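Local coordinates for DHHA1 domain protein (Clostridium perfringens, PDB 3KEW), which binds a zinc ion and is probably an alanyl-tRNA synthetase-like protein, perhaps hydrolysing mischarged tRNA in trans as related editing domains do, at residues 104-117 with 128-142. Sequence-based numbering, arbitrary orientation.
Sequences LSGCFYDLFGANTC and VDIVGFLDEKTIREA
Phe108 is clamped between Ala142 and Ile130, a compact example of how an aromatic ring can tie a helix to both a strand and a second helix. Ala142 CB sits over the centre of one face, 3.6 Å from the ring centroid, while Ile130 CG1 lies over the opposite face, displaced toward the rim. With CG1 beside its own backbone N (chi1 -50°), Ile130 runs CD1 to within 3.8 Å of Phe108 CD2 and lays CG2 against Ala114 CB. Leu134 CD1 closes in obliquely. Phe112, partly exposed nearer the surface, packs no less closely: Thr138 CB covers one face, Leu111 CB the other, with Phe112 CE2 3.2 Å from Thr138 O, and the Glu141 carboxylate meets the edge, its plane only 15° from that of the ring. Beyond the turn at Gly113, the edge strand pairs antiparallel with its neighbour: Val131 N donates to Asn115 O (2.8 Å) and Cys117 N to Asp129 O (3.0 Å). On this outer side, in contrast, Cys117 and Val131 are exposed, and a water links Asn115 N to Val131 O. Helices 88-112 and 136-152 thus pack, at 120° between local axes, beside hairpin 116-121/126-131, whose four-stranded sheet continues into strand 220-227, where Ile223 touches both Phe108 and Ile130.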
loop_
_atom_site.group_PDB
_atom_site.type_symbol
_atom_site.label_atom_id
_atom_site.label_comp_id
_atom_site.label_asym_id
_atom_site.label_seq_id
_atom_site.Cartn_x
_atom_site.Cartn_y
_atom_site.Cartn_z
ATOM N N LEU A 104 7.947 4.455 -10.077
ATOM C CA LEU A 104 8.615 3.895 -11.255
ATOM C C LEU A 104 7.695 3.911 -12.460
ATOM O O LEU A 104 8.085 4.380 -13.538
ATOM C CB LEU A 104 9.079 2.456 -10.994
ATOM C CG LEU A 104 10.332 2.224 -10.154
ATOM C CD1 LEU A 104 10.496 0.719 -9.841
ATOM C CD2 LEU A 104 11.600 2.772 -10.810
ATOM N N SER A 105 6.464 3.438 -12.256
ATOM C CA SER A 105 5.449 3.418 -13.298
ATOM C C SER A 105 5.249 4.820 -13.881
ATOM O O SER A 105 5.224 4.984 -15.102
ATOM C CB SER A 105 4.128 2.864 -12.747
ATOM O OG SER A 105 4.236 1.459 -12.549
ATOM N N GLY A 106 5.167 5.813 -12.992
ATOM C CA GLY A 106 4.963 7.218 -13.364
ATOM C C GLY A 106 6.157 7.818 -14.078
ATOM O O GLY A 106 5.987 8.647 -14.979
ATOM N N CYS A 107 7.359 7.395 -13.682
ATOM C CA CYS A 107 8.605 7.821 -14.340
ATOM C C CYS A 107 8.741 7.215 -15.736
ATOM O O CYS A 107 9.074 7.919 -16.690
ATOM C CB CYS A 107 9.839 7.473 -13.497
ATOM S SG CYS A 107 10.046 8.489 -12.049
ATOM N N PHE A 108 8.472 5.915 -15.857
ATOM C CA PHE A 108 8.464 5.265 -17.168
ATOM C C PHE A 108 7.520 5.915 -18.178
ATOM O O PHE A 108 7.884 6.076 -19.340
ATOM C CB PHE A 108 8.155 3.788 -17.044
ATOM C CG PHE A 108 9.359 2.948 -16.758
ATOM C CD1 PHE A 108 10.338 2.755 -17.732
ATOM C CD2 PHE A 108 9.517 2.342 -15.523
ATOM C CE1 PHE A 108 11.451 1.967 -17.471
ATOM C CE2 PHE A 108 10.632 1.551 -15.255
ATOM C CZ PHE A 108 11.598 1.367 -16.237
ATOM N N TYR A 109 6.326 6.300 -17.730
ATOM C CA TYR A 109 5.366 6.969 -18.597
ATOM C C TYR A 109 5.763 8.407 -18.899
ATOM O O TYR A 109 5.632 8.862 -20.039
ATOM C CB TYR A 109 3.948 6.940 -18.001
ATOM C CG TYR A 109 2.906 7.478 -18.949
ATOM C CD1 TYR A 109 2.366 6.666 -19.950
ATOM C CD2 TYR A 109 2.482 8.807 -18.874
ATOM C CE1 TYR A 109 1.423 7.164 -20.855
ATOM C CE2 TYR A 109 1.545 9.311 -19.769
ATOM C CZ TYR A 109 1.015 8.480 -20.752
ATOM O OH TYR A 109 0.075 8.973 -21.624
ATOM N N ASP A 110 6.207 9.130 -17.872
ATOM C CA ASP A 110 6.590 10.532 -18.034
ATOM C C ASP A 110 7.790 10.695 -18.973
ATOM O O ASP A 110 7.782 11.565 -19.842
ATOM C CB ASP A 110 6.887 11.179 -16.682
ATOM C CG ASP A 110 7.317 12.623 -16.813
ATOM O OD1 ASP A 110 8.498 12.912 -16.528
ATOM O OD2 ASP A 110 6.481 13.462 -17.214
ATOM N N LEU A 111 8.796 9.841 -18.807
ATOM C CA LEU A 111 10.008 9.915 -19.620
ATOM C C LEU A 111 9.842 9.322 -21.022
ATOM O O LEU A 111 10.203 9.967 -22.008
ATOM C CB LEU A 111 11.189 9.244 -18.906
ATOM C CG LEU A 111 11.699 9.799 -17.570
ATOM C CD1 LEU A 111 12.874 8.969 -17.103
ATOM C CD2 LEU A 111 12.076 11.272 -17.656
ATOM N N PHE A 112 9.294 8.107 -21.105
ATOM C CA PHE A 112 9.307 7.334 -22.353
ATOM C C PHE A 112 7.938 7.000 -22.949
ATOM O O PHE A 112 7.872 6.364 -24.002
ATOM C CB PHE A 112 10.095 6.031 -22.166
ATOM C CG PHE A 112 11.429 6.217 -21.504
ATOM C CD1 PHE A 112 12.458 6.902 -22.154
ATOM C CD2 PHE A 112 11.656 5.708 -20.228
ATOM C CE1 PHE A 112 13.690 7.081 -21.536
ATOM C CE2 PHE A 112 12.884 5.872 -19.607
ATOM C CZ PHE A 112 13.909 6.559 -20.260
ATOM N N GLY A 113 6.858 7.407 -22.279
ATOM C CA GLY A 113 5.500 7.039 -22.696
ATOM C C GLY A 113 5.188 5.565 -22.516
ATOM O O GLY A 113 4.248 5.046 -23.122
ATOM N N ALA A 114 5.971 4.888 -21.678
ATOM C CA ALA A 114 5.856 3.448 -21.508
ATOM C C ALA A 114 4.824 3.098 -20.433
ATOM O O ALA A 114 4.901 3.587 -19.300
ATOM C CB ALA A 114 7.204 2.858 -21.174
ATOM N N ASN A 115 3.869 2.237 -20.793
ATOM C CA ASN A 115 2.745 1.915 -19.925
ATOM C C ASN A 115 3.035 0.714 -19.033
ATOM O O ASN A 115 3.842 -0.122 -19.382
ATOM C CB ASN A 115 1.491 1.664 -20.773
ATOM C CG ASN A 115 0.966 2.931 -21.410
ATOM O OD1 ASN A 115 0.273 3.720 -20.767
ATOM N ND2 ASN A 115 1.301 3.140 -22.677
ATOM N N THR A 116 2.376 0.671 -17.877
ATOM C CA THR A 116 2.419 -0.454 -16.935
ATOM C C THR A 116 1.215 -1.352 -17.215
ATOM O O THR A 116 0.117 -0.860 -17.532
ATOM C CB THR A 116 2.382 0.070 -15.474
ATOM O OG1 THR A 116 3.519 0.913 -15.266
ATOM C CG2 THR A 116 2.382 -1.081 -14.410
ATOM N N CYS A 117 1.432 -2.661 -17.128
ATOM C CA CYS A 117 0.372 -3.629 -17.355
ATOM C C CYS A 117 0.289 -4.677 -16.242
ATOM O O CYS A 117 -0.542 -5.574 -16.293
ATOM C CB CYS A 117 0.538 -4.296 -18.728
ATOM S SG CYS A 117 2.098 -5.175 -18.969
ATOM N N VAL A 128 7.281 -4.899 -11.308
ATOM C CA VAL A 128 6.407 -4.053 -12.119
ATOM C C VAL A 128 6.634 -4.479 -13.589
ATOM O O VAL A 128 7.777 -4.737 -13.994
ATOM C CB VAL A 128 6.652 -2.526 -11.847
ATOM C CG1 VAL A 128 8.073 -2.042 -12.282
ATOM C CG2 VAL A 128 5.575 -1.662 -12.500
ATOM N N ASP A 129 5.552 -4.603 -14.361
ATOM C CA ASP A 129 5.620 -4.992 -15.778
ATOM C C ASP A 129 5.389 -3.771 -16.651
ATOM O O ASP A 129 4.370 -3.107 -16.517
ATOM C CB ASP A 129 4.555 -6.038 -16.129
ATOM C CG ASP A 129 4.797 -7.393 -15.466
ATOM O OD1 ASP A 129 5.786 -7.561 -14.726
ATOM O OD2 ASP A 129 3.977 -8.302 -15.692
ATOM N N ILE A 130 6.330 -3.488 -17.546
ATOM C CA ILE A 130 6.207 -2.358 -18.464
ATOM C C ILE A 130 5.990 -2.915 -19.867
ATOM O O ILE A 130 6.663 -3.855 -20.265
ATOM C CB ILE A 130 7.474 -1.459 -18.432
ATOM C CG1 ILE A 130 7.865 -1.095 -16.986
ATOM C CG2 ILE A 130 7.286 -0.205 -19.273
ATOM C CD1 ILE A 130 6.864 -0.219 -16.228
ATOM N N VAL A 131 5.049 -2.336 -20.608
ATOM C CA VAL A 131 4.717 -2.826 -21.941
ATOM C C VAL A 131 5.855 -2.544 -22.932
ATOM O O VAL A 131 6.306 -1.403 -23.071
ATOM C CB VAL A 131 3.391 -2.221 -22.480
ATOM C CG1 VAL A 131 2.974 -2.931 -23.752
ATOM C CG2 VAL A 131 2.278 -2.311 -21.446
ATOM N N GLY A 132 6.311 -3.600 -23.602
ATOM C CA GLY A 132 7.336 -3.489 -24.630
ATOM C C GLY A 132 8.715 -3.887 -24.146
ATOM O O GLY A 132 8.924 -4.148 -22.954
ATOM N N PHE A 133 9.651 -3.950 -25.092
ATOM C CA PHE A 133 11.060 -4.179 -24.792
ATOM C C PHE A 133 11.669 -2.873 -24.297
ATOM O O PHE A 133 11.377 -1.792 -24.822
ATOM C CB PHE A 133 11.805 -4.687 -26.039
ATOM C CG PHE A 133 13.317 -4.665 -25.910
ATOM C CD1 PHE A 133 13.989 -5.672 -25.209
ATOM C CD2 PHE A 133 14.071 -3.642 -26.500
ATOM C CE1 PHE A 133 15.385 -5.659 -25.086
ATOM C CE2 PHE A 133 15.464 -3.617 -26.382
ATOM C CZ PHE A 133 16.122 -4.630 -25.673
ATOM N N LEU A 134 12.508 -2.980 -23.275
ATOM C CA LEU A 134 13.257 -1.841 -22.780
ATOM C C LEU A 134 14.723 -2.214 -22.712
ATOM O O LEU A 134 15.080 -3.286 -22.210
ATOM C CB LEU A 134 12.771 -1.439 -21.387
ATOM C CG LEU A 134 11.330 -0.993 -21.161
ATOM C CD1 LEU A 134 11.074 -0.966 -19.665
ATOM C CD2 LEU A 134 11.084 0.370 -21.771
ATOM N N ASP A 135 15.577 -1.337 -23.219
ATOM C CA ASP A 135 17.014 -1.553 -23.096
ATOM C C ASP A 135 17.502 -1.094 -21.719
ATOM O O ASP A 135 16.772 -0.404 -20.995
ATOM C CB ASP A 135 17.786 -0.879 -24.243
ATOM C CG ASP A 135 17.425 0.590 -24.427
ATOM O OD1 ASP A 135 17.341 1.335 -23.429
ATOM O OD2 ASP A 135 17.245 1.012 -25.589
ATOM N N GLU A 136 18.728 -1.476 -21.370
ATOM C CA GLU A 136 19.334 -1.129 -20.083
ATOM C C GLU A 136 19.416 0.383 -19.868
ATOM O O GLU A 136 19.163 0.872 -18.763
ATOM C CB GLU A 136 20.716 -1.773 -19.961
ATOM C CG GLU A 136 21.424 -1.498 -18.646
ATOM C CD GLU A 136 22.812 -2.101 -18.573
ATOM O OE1 GLU A 136 23.135 -2.988 -19.393
ATOM O OE2 GLU A 136 23.579 -1.688 -17.677
ATOM N N LYS A 137 19.736 1.112 -20.932
ATOM C CA LYS A 137 19.832 2.567 -20.881
ATOM C C LYS A 137 18.555 3.225 -20.344
ATOM O O LYS A 137 18.623 4.042 -19.434
ATOM C CB LYS A 137 20.189 3.133 -22.264
ATOM C CG LYS A 137 20.182 4.660 -22.339
ATOM C CD LYS A 137 20.557 5.159 -23.721
ATOM C CE LYS A 137 20.125 6.608 -23.907
ATOM N NZ LYS A 137 20.875 7.291 -24.993
ATOM N N THR A 138 17.404 2.857 -20.904
ATOM C CA THR A 138 16.121 3.483 -20.553
ATOM C C THR A 138 15.677 3.099 -19.144
ATOM O O THR A 138 15.138 3.927 -18.416
ATOM C CB THR A 138 14.998 3.124 -21.554
ATOM O OG1 THR A 138 14.976 1.710 -21.749
ATOM C CG2 THR A 138 15.221 3.813 -22.901
ATOM N N ILE A 139 15.923 1.845 -18.778
ATOM C CA ILE A 139 15.626 1.337 -17.448
ATOM C C ILE A 139 16.424 2.095 -16.383
ATOM O O ILE A 139 15.842 2.605 -15.408
ATOM C CB ILE A 139 15.840 -0.189 -17.389
ATOM C CG1 ILE A 139 14.737 -0.889 -18.196
ATOM C CG2 ILE A 139 15.876 -0.700 -15.932
ATOM C CD1 ILE A 139 14.888 -2.383 -18.301
ATOM N N ARG A 140 17.735 2.230 -16.603
ATOM C CA ARG A 140 18.602 2.975 -15.672
ATOM C C ARG A 140 18.279 4.468 -15.614
ATOM O O ARG A 140 18.452 5.090 -14.570
ATOM C CB ARG A 140 20.093 2.744 -15.967
ATOM C CG ARG A 140 20.577 1.306 -15.738
ATOM C CD ARG A 140 20.406 0.861 -14.315
ATOM N NE ARG A 140 20.714 -0.563 -14.169
ATOM C CZ ARG A 140 20.432 -1.293 -13.091
ATOM N NH1 ARG A 140 19.817 -0.744 -12.051
ATOM N NH2 ARG A 140 20.763 -2.580 -13.057
ATOM N N GLU A 141 17.793 5.039 -16.719
ATOM C CA GLU A 141 17.328 6.430 -16.708
ATOM C C GLU A 141 16.052 6.624 -15.870
ATOM O O GLU A 141 15.861 7.674 -15.246
ATOM C CB GLU A 141 17.111 6.946 -18.133
ATOM C CG GLU A 141 18.394 7.347 -18.835
ATOM C CD GLU A 141 18.211 7.646 -20.320
ATOM O OE1 GLU A 141 17.072 7.551 -20.833
ATOM O OE2 GLU A 141 19.221 7.976 -20.978
ATOM N N ALA A 142 15.185 5.611 -15.856
ATOM C CA ALA A 142 13.964 5.669 -15.048
ATOM C C ALA A 142 14.272 5.521 -13.555
ATOM O O ALA A 142 13.720 6.251 -12.739
ATOM C CB ALA A 142 12.953 4.620 -15.513
HETATM O O HOH W 1 4.245 0.883 -23.385
#